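PDB 6DXU: glycosyl hydrolase family 2, TIM barrel domain protein from Parabacteroides merdae ATCC 43184, which is a gut-bacterial beta-glucuronidase of glycoside hydrolase family 2 that probably hydrolyses the glycosidic bond of beta-glucuronides, releasing glucuronic acid. Local coordinates for residues L452-M455 with A456-D460; L409-M412 with I413-H417. All blocks are in the same frame, centred on the assembly; numbering follows the deposited sequence.

Contact 1: residues L452-M455 with A456-D460; sequences LHDM and AHRLD
His453 and His457, one turn apart near the C-terminal end of helix 442-459 of the TIM barrel, bring their imidazoles together at an oblique angle, with centroids 4.5 Å apart and planes at 52°. CD2 of His457 sits over a face of the His453 ring, 3.3 Å from His453 CE1. This is the close-packed side of the turn: His453 ND1 is hydrogen-bonded to Thr465 OG1 on the next barrel strand and His457 NE2 to Asp478 OD2, which fixes how each ring is turned. Cutting His453 back to the methyl of an alanine would probably leave Thr465 OG1 without its imidazole partner and the His457 ring freer to turn. Beneath the rings, the i+4 to i helical hydrogen bond from His457 N to His453 O is 3.1 Å long. The other flank is looser and more exposed. Met455 and Leu459 run alongside each other, their closest side-chain approach being Met455 CG to Leu459 CD1, 3.9 Å. Arg458, turning sharply at chi3 (21°), folds its guanidinium back over the helix; Asp264 of the second subunit probably pairs with it, though Arg458 NH1 is less surely placed, and hydrogen-bonds Asp454 OD2 through its backbone N-H. One guanidinium face lies on the Asp454-Met455 peptide, its plane 3.3 Å from Met455 N.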
ATOM      1  N   LEU D 452     -27.693  -8.569  -4.604  1.00 18.02           N
ATOM      2  CA  LEU D 452     -28.322  -7.918  -3.448  1.00 18.33           C
ATOM      3  C   LEU D 452     -29.648  -8.583  -3.069  1.00 18.63           C
ATOM      4  O   LEU D 452     -29.931  -8.796  -1.887  1.00 20.68           O
ATOM      5  CB  LEU D 452     -28.555  -6.431  -3.742  1.00 17.81           C
ATOM      6  CG  LEU D 452     -27.347  -5.511  -3.948  1.00 17.16           C
ATOM      7  CD1 LEU D 452     -27.814  -4.107  -4.362  1.00 19.30           C
ATOM      8  CD2 LEU D 452     -26.515  -5.432  -2.681  1.00 22.04           C
ATOM      9  N   HIS D 453     -30.501  -8.853  -4.058  1.00 18.83           N
ATOM     10  CA  HIS D 453     -31.744  -9.583  -3.796  1.00 19.99           C
ATOM     11  C   HIS D 453     -31.459 -10.911  -3.108  1.00 20.58           C
ATOM     12  O   HIS D 453     -32.134 -11.287  -2.138  1.00 18.39           O
ATOM     13  CB  HIS D 453     -32.498  -9.813  -5.113  1.00 21.09           C
ATOM     14  CG  HIS D 453     -33.668 -10.748  -4.994  1.00 23.09           C
ATOM     15  ND1 HIS D 453     -34.928 -10.320  -4.633  1.00 22.13           N
ATOM     16  CD2 HIS D 453     -33.774 -12.085  -5.207  1.00 25.84           C
ATOM     17  CE1 HIS D 453     -35.759 -11.350  -4.615  1.00 23.45           C
ATOM     18  NE2 HIS D 453     -35.084 -12.435  -4.960  1.00 23.59           N
ATOM     19  N   ASP D 454     -30.473 -11.652  -3.620  1.00 18.40           N
ATOM     20  CA  ASP D 454     -30.154 -12.943  -3.027  1.00 20.60           C
ATOM     21  C   ASP D 454     -29.660 -12.773  -1.601  1.00 23.95           C
ATOM     22  O   ASP D 454     -29.987 -13.577  -0.723  1.00 22.04           O
ATOM     23  CB  ASP D 454     -29.100 -13.668  -3.869  1.00 22.26           C
ATOM     24  CG  ASP D 454     -29.640 -14.132  -5.212  1.00 23.76           C
ATOM     25  OD1 ASP D 454     -30.878 -14.194  -5.365  1.00 21.14           O
ATOM     26  OD2 ASP D 454     -28.821 -14.442  -6.105  1.00 22.20           O
ATOM     27  N   MET D 455     -28.865 -11.732  -1.348  1.00 21.90           N
ATOM     28  CA  MET D 455     -28.374 -11.503   0.009  1.00 22.60           C
ATOM     29  C   MET D 455     -29.516 -11.171   0.964  1.00 20.68           C
ATOM     30  O   MET D 455     -29.543 -11.664   2.098  1.00 23.46           O
ATOM     31  CB  MET D 455     -27.327 -10.381   0.013  1.00 22.55           C
ATOM     32  CG  MET D 455     -26.712 -10.103   1.390  1.00 33.91           C
ATOM     33  SD  MET D 455     -25.548  -8.700   1.369  1.00 39.21           S
ATOM     34  CE  MET D 455     -25.115  -8.739  -0.353  1.00 21.16           C
ATOM     35  N   ALA D 456     -30.457 -10.324   0.536  1.00 19.37           N
ATOM     36  CA  ALA D 456     -31.597  -9.995   1.397  1.00 18.98           C
ATOM     37  C   ALA D 456     -32.370 -11.246   1.792  1.00 20.04           C
ATOM     38  O   ALA D 456     -32.731 -11.421   2.962  1.00 20.85           O
ATOM     39  CB  ALA D 456     -32.525  -9.002   0.702  1.00 18.15           C
ATOM     40  N   HIS D 457     -32.636 -12.126   0.824  1.00 21.99           N
ATOM     41  CA  HIS D 457     -33.374 -13.349   1.127  1.00 21.27           C
ATOM     42  C   HIS D 457     -32.545 -14.323   1.942  1.00 26.38           C
ATOM     43  O   HIS D 457     -33.105 -15.059   2.768  1.00 26.83           O
ATOM     44  CB  HIS D 457     -33.897 -13.976  -0.170  1.00 22.60           C
ATOM     45  CG  HIS D 457     -35.168 -13.343  -0.648  1.00 30.87           C
ATOM     46  ND1 HIS D 457     -36.399 -13.664  -0.113  1.00 38.07           N
ATOM     47  CD2 HIS D 457     -35.391 -12.329  -1.517  1.00 29.25           C
ATOM     48  CE1 HIS D 457     -37.331 -12.913  -0.674  1.00 31.09           C
ATOM     49  NE2 HIS D 457     -36.745 -12.095  -1.528  1.00 26.17           N
ATOM     50  N   ARG D 458     -31.220 -14.327   1.740  1.00 21.39           N
ATOM     51  CA  ARG D 458     -30.347 -15.134   2.582  1.00 25.34           C
ATOM     52  C   ARG D 458     -30.414 -14.643   4.025  1.00 26.90           C
ATOM     53  O   ARG D 458     -30.525 -15.444   4.955  1.00 22.10           O
ATOM     54  CB  ARG D 458     -28.908 -15.064   2.040  1.00 28.10           C
ATOM     55  CG  ARG D 458     -28.253 -16.373   1.593  1.00 41.89           C
ATOM     56  CD  ARG D 458     -27.322 -16.268   0.336  1.00 42.96           C
ATOM     57  NE  ARG D 458     -26.765 -14.951  -0.022  1.00 40.81           N
ATOM     58  CZ  ARG D 458     -26.504 -14.584  -1.283  1.00 44.21           C
ATOM     59  NH1 ARG D 458     -26.764 -15.436  -2.270  1.00 50.31           N
ATOM     60  NH2 ARG D 458     -25.975 -13.390  -1.574  1.00 45.75           N
ATOM     61  N   LEU D 459     -30.430 -13.325   4.225  1.00 20.66           N
ATOM     62  CA  LEU D 459     -30.442 -12.773   5.576  1.00 20.05           C
ATOM     63  C   LEU D 459     -31.827 -12.827   6.220  1.00 23.57           C
ATOM     64  O   LEU D 459     -31.943 -13.024   7.433  1.00 24.69           O
ATOM     65  CB  LEU D 459     -29.935 -11.329   5.536  1.00 20.53           C
ATOM     66  CG  LEU D 459     -28.441 -11.191   5.256  1.00 24.19           C
ATOM     67  CD1 LEU D 459     -28.058  -9.727   5.067  1.00 22.52           C
ATOM     68  CD2 LEU D 459     -27.674 -11.820   6.416  1.00 26.59           C
ATOM     69  N   ASP D 460     -32.887 -12.622   5.441  1.00 19.00           N
ATOM     70  CA  ASP D 460     -34.221 -12.457   6.030  1.00 24.48           C
ATOM     71  C   ASP D 460     -35.252 -12.796   4.950  1.00 25.78           C
ATOM     72  O   ASP D 460     -35.703 -11.909   4.225  1.00 27.78           O
ATOM     73  CB  ASP D 460     -34.419 -11.040   6.539  1.00 23.27           C
ATOM     74  CG  ASP D 460     -35.822 -10.797   7.061  1.00 25.62           C
ATOM     75  OD1 ASP D 460     -36.533 -11.776   7.396  1.00 24.40           O
ATOM     76  OD2 ASP D 460     -36.222  -9.612   7.128  1.00 23.91           O
TER

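Contact 2: residues L409-M412 with I413-H417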
ATOM      1  N   LEU D 409     -26.674  -2.911   2.914  1.00 19.44           N
ATOM      2  CA  LEU D 409     -27.852  -3.769   2.893  1.00 19.66           C
ATOM      3  C   LEU D 409     -27.844  -4.717   4.081  1.00 20.87           C
ATOM      4  O   LEU D 409     -28.848  -4.845   4.801  1.00 19.48           O
ATOM      5  CB  LEU D 409     -27.919  -4.544   1.574  1.00 19.77           C
ATOM      6  CG  LEU D 409     -29.064  -5.558   1.424  1.00 22.45           C
ATOM      7  CD1 LEU D 409     -30.448  -4.895   1.545  1.00 19.51           C
ATOM      8  CD2 LEU D 409     -28.956  -6.329   0.114  1.00 19.85           C
ATOM      9  N   ALA D 410     -26.709  -5.383   4.311  1.00 17.67           N
ATOM     10  CA  ALA D 410     -26.597  -6.304   5.439  1.00 21.59           C
ATOM     11  C   ALA D 410     -26.795  -5.578   6.761  1.00 19.89           C
ATOM     12  O   ALA D 410     -27.527  -6.056   7.636  1.00 19.30           O
ATOM     13  CB  ALA D 410     -25.239  -7.020   5.408  1.00 19.00           C
ATOM     14  N   ASN D 411     -26.174  -4.404   6.917  1.00 17.75           N
ATOM     15  CA  ASN D 411     -26.323  -3.653   8.158  1.00 16.26           C
ATOM     16  C   ASN D 411     -27.784  -3.274   8.397  1.00 18.43           C
ATOM     17  O   ASN D 411     -28.292  -3.402   9.515  1.00 17.93           O
ATOM     18  CB  ASN D 411     -25.447  -2.392   8.125  1.00 17.75           C
ATOM     19  CG  ASN D 411     -23.972  -2.679   8.402  1.00 22.65           C
ATOM     20  OD1 ASN D 411     -23.601  -3.793   8.781  1.00 21.64           O
ATOM     21  ND2 ASN D 411     -23.119  -1.662   8.203  1.00 19.79           N
ATOM     22  N   MET D 412     -28.478  -2.810   7.353  1.00 17.16           N
ATOM     23  CA  MET D 412     -29.865  -2.386   7.506  1.00 18.42           C
ATOM     24  C   MET D 412     -30.753  -3.545   7.943  1.00 21.32           C
ATOM     25  O   MET D 412     -31.595  -3.401   8.839  1.00 19.56           O
ATOM     26  CB  MET D 412     -30.365  -1.791   6.187  1.00 16.29           C
ATOM     27  CG  MET D 412     -31.826  -1.392   6.213  1.00 17.61           C
ATOM     28  SD  MET D 412     -32.320  -0.597   4.672  1.00 20.45           S
ATOM     29  CE  MET D 412     -32.211  -1.959   3.499  1.00 19.78           C
ATOM     30  N   ILE D 413     -30.593  -4.700   7.301  1.00 18.49           N
ATOM     31  CA  ILE D 413     -31.424  -5.857   7.624  1.00 20.51           C
ATOM     32  C   ILE D 413     -31.108  -6.365   9.023  1.00 19.44           C
ATOM     33  O   ILE D 413     -32.015  -6.602   9.828  1.00 22.64           O
ATOM     34  CB  ILE D 413     -31.241  -6.961   6.570  1.00 19.86           C
ATOM     35  CG1 ILE D 413     -31.779  -6.467   5.222  1.00 19.33           C
ATOM     36  CG2 ILE D 413     -31.938  -8.254   7.036  1.00 21.85           C
ATOM     37  CD1 ILE D 413     -31.508  -7.402   4.059  1.00 23.67           C
ATOM     38  N   VAL D 414     -29.823  -6.502   9.341  1.00 18.22           N
ATOM     39  CA  VAL D 414     -29.415  -6.954  10.670  1.00 20.04           C
ATOM     40  C   VAL D 414     -29.895  -5.982  11.742  1.00 19.88           C
ATOM     41  O   VAL D 414     -30.411  -6.394  12.789  1.00 22.50           O
ATOM     42  CB  VAL D 414     -27.886  -7.143  10.715  1.00 22.88           C
ATOM     43  CG1 VAL D 414     -27.398  -7.265  12.152  1.00 28.54           C
ATOM     44  CG2 VAL D 414     -27.479  -8.379   9.914  1.00 20.57           C
ATOM     45  N   GLN D 415     -29.750  -4.678  11.497  1.00 18.15           N
ATOM     46  CA  GLN D 415     -30.090  -3.714  12.539  1.00 17.45           C
ATOM     47  C   GLN D 415     -31.595  -3.538  12.723  1.00 18.10           C
ATOM     48  O   GLN D 415     -32.033  -3.322  13.853  1.00 20.87           O
ATOM     49  CB  GLN D 415     -29.439  -2.361  12.250  1.00 19.75           C
ATOM     50  CG  GLN D 415     -27.926  -2.423  12.465  1.00 17.75           C
ATOM     51  CD  GLN D 415     -27.196  -1.231  11.913  1.00 21.65           C
ATOM     52  OE1 GLN D 415     -27.783  -0.175  11.704  1.00 19.92           O
ATOM     53  NE2 GLN D 415     -25.886  -1.392  11.691  1.00 18.41           N
ATOM     54  N   HIS D 416     -32.401  -3.632  11.659  1.00 17.04           N
ATOM     55  CA  HIS D 416     -33.839  -3.358  11.752  1.00 22.71           C
ATOM     56  C   HIS D 416     -34.700  -4.611  11.626  1.00 18.41           C
ATOM     57  O   HIS D 416     -35.928  -4.500  11.514  1.00 19.55           O
ATOM     58  CB  HIS D 416     -34.250  -2.332  10.693  1.00 17.66           C
ATOM     59  CG  HIS D 416     -33.733  -0.958  10.980  1.00 18.61           C
ATOM     60  ND1 HIS D 416     -33.843   0.089  10.086  1.00 17.57           N
ATOM     61  CD2 HIS D 416     -33.124  -0.455  12.080  1.00 20.86           C
ATOM     62  CE1 HIS D 416     -33.286   1.166  10.610  1.00 18.04           C
ATOM     63  NE2 HIS D 416     -32.856   0.870  11.823  1.00 19.17           N
ATOM     64  N   HIS D 417     -34.081  -5.791  11.683  1.00 18.69           N
ATOM     65  CA  HIS D 417     -34.787  -7.061  11.493  1.00 18.76           C
ATOM     66  C   HIS D 417     -35.986  -7.220  12.421  1.00 19.04           C
ATOM     67  O   HIS D 417     -36.998  -7.819  12.037  1.00 20.45           O
ATOM     68  CB  HIS D 417     -33.808  -8.208  11.735  1.00 22.09           C
ATOM     69  CG  HIS D 417     -34.457  -9.546  11.865  1.00 24.30           C
ATOM     70  ND1 HIS D 417     -34.879 -10.049  13.076  1.00 26.14           N
ATOM     71  CD2 HIS D 417     -34.699 -10.512  10.947  1.00 29.46           C
ATOM     72  CE1 HIS D 417     -35.399 -11.251  12.891  1.00 34.98           C
ATOM     73  NE2 HIS D 417     -35.296 -11.559  11.609  1.00 31.98           N
TER
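Leu409 and Ile413, one turn apart, run alongside each other off the same flank of helix 399-416, the helix of a beta-alpha-beta unit between barrel strands 384-388 and 422-429. Their CD1 methyls meet at 3.7 Å. With CG1 set beside its own backbone N (chi1 -66°), Ile413 sends this branch back along the helix, and Ile413 CG1 comes within 3.4 Å of Leu409 O. The pair forms an apolar ridge, bordered by Trp425 and Leu427 of strand 422-429 and by residues of helix 442-459.

A second pair, Asn411 and Gln415, also extends in a common direction, but it is polar. Their amide planes are only 19° apart, and the approach is made by Gln415 NE2 to the Asn411 CB methylene, at 3.7 Å, with no amide-to-amide bond. Each terminus is engaged by another part of the chain: Asn411 ND2 by Asp136, Gln415 NE2 by Ser137 O and Gln415 OE1 by Gln369.

Met412 O accepts the backbone N-H of His416 (N to O 2.9 Å), while the His416 imidazole is hydrogen-bonded through ND1 to Glu387 OE1. The turn thus divides its chemistry: dispersion contacts on the Leu409 and Ile413 side, and directional hydrogen bonds from the two amide NH2 groups to Asp136 and Ser137 of the sugar-binding domain, and from Gln415 OE1 to Gln369 of the barrel domain.

Overall arrangement
Contacts 1 and 2 are turns of successive barrel helices, 442-459 and 399-416, and share strand 422-429 between their beta-alpha-beta units. Their centres lie about 11 Å apart and they pack directly: Ile413 CD1 reaches Ala456 CA at 3.7 Å, while Leu452 meets Leu409 and Leu459 meets Ala410. Both are partly buried, but contact 1 includes two exposed residues and contact 2 none. Contact 1 lies farther from the chain centre, and its charged side, with Arg458 and Asp454, meets a second subunit. Contact 2 touches no other chain; its neutral amides bond within the subunit. Histidines anchor both helices to their surroundings, paired in contact 1 and through His416 in contact 2.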